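Local coordinates for diguanylate cyclase (Marinobacter aquaeolei VT8, PDB 3IGN), which probably makes cyclic di-GMP from two GTP molecules through its GGDEF domain, the part present here with bound c-di-GMP, at residues A[37-42]-A[134-139]. Residues are numbered along the deposited sequence; the frame is centred on the assembly and turned at random.
Sequences GQATSL and IAQLTE
Leu-42 and Ala-135 are joined by two reciprocal backbone bonds, the hydrogen-bonded pair of an antiparallel ladder: Leu-42 N reaches Ala-135 O and Ala-135 N returns to Leu-42 O, each at 2.9 Å. The second lies in the plane of its carbonyl, whereas Leu-42 N sits about 40° above that of Ala-135, whose oxygen also accepts from Trp-147 NE1. Ser-41 and Gln-136 make the adjoining non-hydrogen-bonded pair, with their CA atoms 3.9 Å apart. One further, almost straight bond runs from Leu-137 N to Thr-40 O (172° at the hydrogen).

Past this point the two chains diverge, and a water fills in for the missing return bond, accepting from Thr-40 N at 3.0 Å and donating to Leu-137 O at 2.8 Å; it also accepts from Gln-136 NE2. The Gln-136 side chain, extended with CG anti to the backbone N (chi1 170°), carries its CG over Thr-40 O and its amide on to this water, NE2 lying against Ala-39 CB; OE1 accepts from Ala-100 N, so both ends of the amide are held. Ser-41 OG rests on Gln-136 CB at 3.5 Å while bonding to Thr-98 O.

On the other face, Thr-40 CG2 lies alongside Leu-137 CB, 3.7 Å away. Leu-137 continues this packing onto Tyr-30 and Phe-33 of helix 19-36, and Leu-42 packs between that helix and helix 144-160. Ser-41 and Ile-134 instead meet helix 100-115, which contributes to the c-di-GMP pocket. The arrangement thus joins strand 40-47 to strand 130-136, the last but one of the helix-flanked mixed sheet characteristic of GGDEF domains and the nucleotide cyclase clan.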
ATOM      1  N   GLY A  37     -18.558  13.191   5.187  1.00 20.39           N
ATOM      2  CA  GLY A  37     -17.386  13.886   5.718  1.00 21.93           C
ATOM      3  C   GLY A  37     -16.510  13.228   6.770  1.00 22.27           C
ATOM      4  O   GLY A  37     -15.769  13.917   7.487  1.00 23.55           O
ATOM      5  N   GLN A  38     -16.576  11.904   6.874  1.00 21.54           N
ATOM      6  CA  GLN A  38     -15.786  11.174   7.857  1.00 24.98           C
ATOM      7  C   GLN A  38     -14.297  11.223   7.537  1.00 24.30           C
ATOM      8  O   GLN A  38     -13.911  11.356   6.382  1.00 24.37           O
ATOM      9  CB  GLN A  38     -16.222   9.703   7.902  1.00 27.00           C
ATOM     10  CG  GLN A  38     -15.671   8.816   6.756  1.00 29.68           C
ATOM     11  CD  GLN A  38     -16.423   8.977   5.433  1.00 28.00           C
ATOM     12  OE1 GLN A  38     -17.472   9.632   5.369  1.00 23.60           O
ATOM     13  NE2 GLN A  38     -15.889   8.366   4.369  1.00 24.76           N
ATOM     14  N   ALA A  39     -13.464  11.125   8.563  1.00 21.11           N
ATOM     15  CA  ALA A  39     -12.030  11.111   8.334  1.00 22.61           C
ATOM     16  C   ALA A  39     -11.763   9.798   7.604  1.00 21.77           C
ATOM     17  O   ALA A  39     -12.284   8.749   7.975  1.00 22.35           O
ATOM     18  CB  ALA A  39     -11.279  11.135   9.655  1.00 23.51           C
ATOM     19  N   THR A  40     -10.985   9.860   6.536  1.00 20.08           N
ATOM     20  CA  THR A  40     -10.667   8.656   5.792  1.00 21.99           C
ATOM     21  C   THR A  40      -9.376   8.946   5.049  1.00 22.17           C
ATOM     22  O   THR A  40      -9.172  10.047   4.547  1.00 21.79           O
ATOM     23  CB  THR A  40     -11.804   8.261   4.815  1.00 30.06           C
ATOM     24  OG1 THR A  40     -11.517   6.973   4.253  1.00 32.69           O
ATOM     25  CG2 THR A  40     -11.950   9.278   3.710  1.00 31.76           C
ATOM     26  N   SER A  41      -8.497   7.959   5.008  1.00 20.16           N
ATOM     27  CA  SER A  41      -7.207   8.134   4.365  1.00 18.99           C
ATOM     28  C   SER A  41      -6.905   6.992   3.416  1.00 19.81           C
ATOM     29  O   SER A  41      -7.468   5.903   3.527  1.00 20.75           O
ATOM     30  CB  SER A  41      -6.110   8.208   5.427  1.00 19.20           C
ATOM     31  OG  SER A  41      -6.314   9.306   6.308  1.00 23.74           O
ATOM     32  N   LEU A  42      -5.992   7.262   2.494  1.00 20.73           N
ATOM     33  CA  LEU A  42      -5.562   6.297   1.509  1.00 21.55           C
ATOM     34  C   LEU A  42      -4.047   6.157   1.592  1.00 21.28           C
ATOM     35  O   LEU A  42      -3.333   7.145   1.783  1.00 20.56           O
ATOM     36  CB  LEU A  42      -5.940   6.800   0.124  1.00 25.80           C
ATOM     37  CG  LEU A  42      -5.835   5.819  -1.038  1.00 28.42           C
ATOM     38  CD1 LEU A  42      -6.941   4.783  -0.902  1.00 30.43           C
ATOM     39  CD2 LEU A  42      -5.966   6.573  -2.354  1.00 29.07           C
ATOM     40  N   ILE A 134       0.762   8.688   2.176  1.00 21.37           N
ATOM     41  CA  ILE A 134      -0.555   8.790   2.807  1.00 21.64           C
ATOM     42  C   ILE A 134      -1.267  10.061   2.366  1.00 23.28           C
ATOM     43  O   ILE A 134      -0.660  11.122   2.273  1.00 23.91           O
ATOM     44  CB  ILE A 134      -0.430   8.859   4.353  1.00 21.16           C
ATOM     45  CG1 ILE A 134       0.126   7.553   4.915  1.00 21.12           C
ATOM     46  CG2 ILE A 134      -1.795   9.179   4.986  1.00 22.50           C
ATOM     47  CD1 ILE A 134       0.577   7.696   6.363  1.00 21.23           C
ATOM     48  N   ALA A 135      -2.560   9.950   2.086  1.00 22.89           N
ATOM     49  CA  ALA A 135      -3.341  11.109   1.720  1.00 21.98           C
ATOM     50  C   ALA A 135      -4.705  11.016   2.380  1.00 21.94           C
ATOM     51  O   ALA A 135      -5.512  10.138   2.051  1.00 19.62           O
ATOM     52  CB  ALA A 135      -3.500  11.215   0.198  1.00 24.36           C
ATOM     53  N   GLN A 136      -4.954  11.896   3.342  1.00 21.93           N
ATOM     54  CA  GLN A 136      -6.267  11.914   3.970  1.00 21.41           C
ATOM     55  C   GLN A 136      -7.142  12.659   2.973  1.00 21.62           C
ATOM     56  O   GLN A 136      -6.704  13.624   2.346  1.00 21.06           O
ATOM     57  CB  GLN A 136      -6.248  12.653   5.314  1.00 20.96           C
ATOM     58  CG  GLN A 136      -7.667  12.890   5.865  1.00 21.31           C
ATOM     59  CD  GLN A 136      -7.680  13.362   7.308  1.00 25.03           C
ATOM     60  OE1 GLN A 136      -6.631  13.539   7.919  1.00 27.80           O
ATOM     61  NE2 GLN A 136      -8.882  13.570   7.861  1.00 22.21           N
ATOM     62  N   LEU A 137      -8.375  12.206   2.807  1.00 19.89           N
ATOM     63  CA  LEU A 137      -9.286  12.841   1.877  1.00 19.71           C
ATOM     64  C   LEU A 137      -9.840  14.163   2.396  1.00 20.45           C
ATOM     65  O   LEU A 137     -10.313  14.246   3.527  1.00 21.21           O
ATOM     66  CB  LEU A 137     -10.436  11.881   1.561  1.00 20.20           C
ATOM     67  CG  LEU A 137     -11.499  12.302   0.540  1.00 20.62           C
ATOM     68  CD1 LEU A 137     -10.862  12.683  -0.787  1.00 20.77           C
ATOM     69  CD2 LEU A 137     -12.486  11.146   0.352  1.00 18.74           C
ATOM     70  N   THR A 138      -9.752  15.195   1.563  1.00 21.15           N
ATOM     71  CA  THR A 138     -10.273  16.522   1.891  1.00 22.34           C
ATOM     72  C   THR A 138     -11.371  16.792   0.865  1.00 22.20           C
ATOM     73  O   THR A 138     -11.669  15.940   0.033  1.00 23.36           O
ATOM     74  CB  THR A 138      -9.197  17.614   1.740  1.00 24.61           C
ATOM     75  OG1 THR A 138      -8.955  17.860   0.348  1.00 23.45           O
ATOM     76  CG2 THR A 138      -7.906  17.183   2.401  1.00 25.29           C
ATOM     77  N   GLU A 139     -11.981  17.971   0.914  1.00 23.42           N
ATOM     78  CA  GLU A 139     -13.027  18.299  -0.045  1.00 26.77           C
ATOM     79  C   GLU A 139     -12.469  18.659  -1.422  1.00 26.90           C
ATOM     80  O   GLU A 139     -13.219  18.768  -2.385  1.00 26.98           O
ATOM     81  CB  GLU A 139     -13.865  19.483   0.458  1.00 31.50           C
ATOM     82  CG  GLU A 139     -14.799  19.166   1.613  1.00 37.13           C
ATOM     83  CD  GLU A 139     -15.685  20.347   1.970  1.00 44.26           C
ATOM     84  OE1 GLU A 139     -15.838  21.243   1.112  1.00 47.31           O
ATOM     85  OE2 GLU A 139     -16.236  20.375   3.093  1.00 47.65           O
TER
HETATM   86  O   HOH W   1     -11.058  12.759   5.775  1.00 21.79           O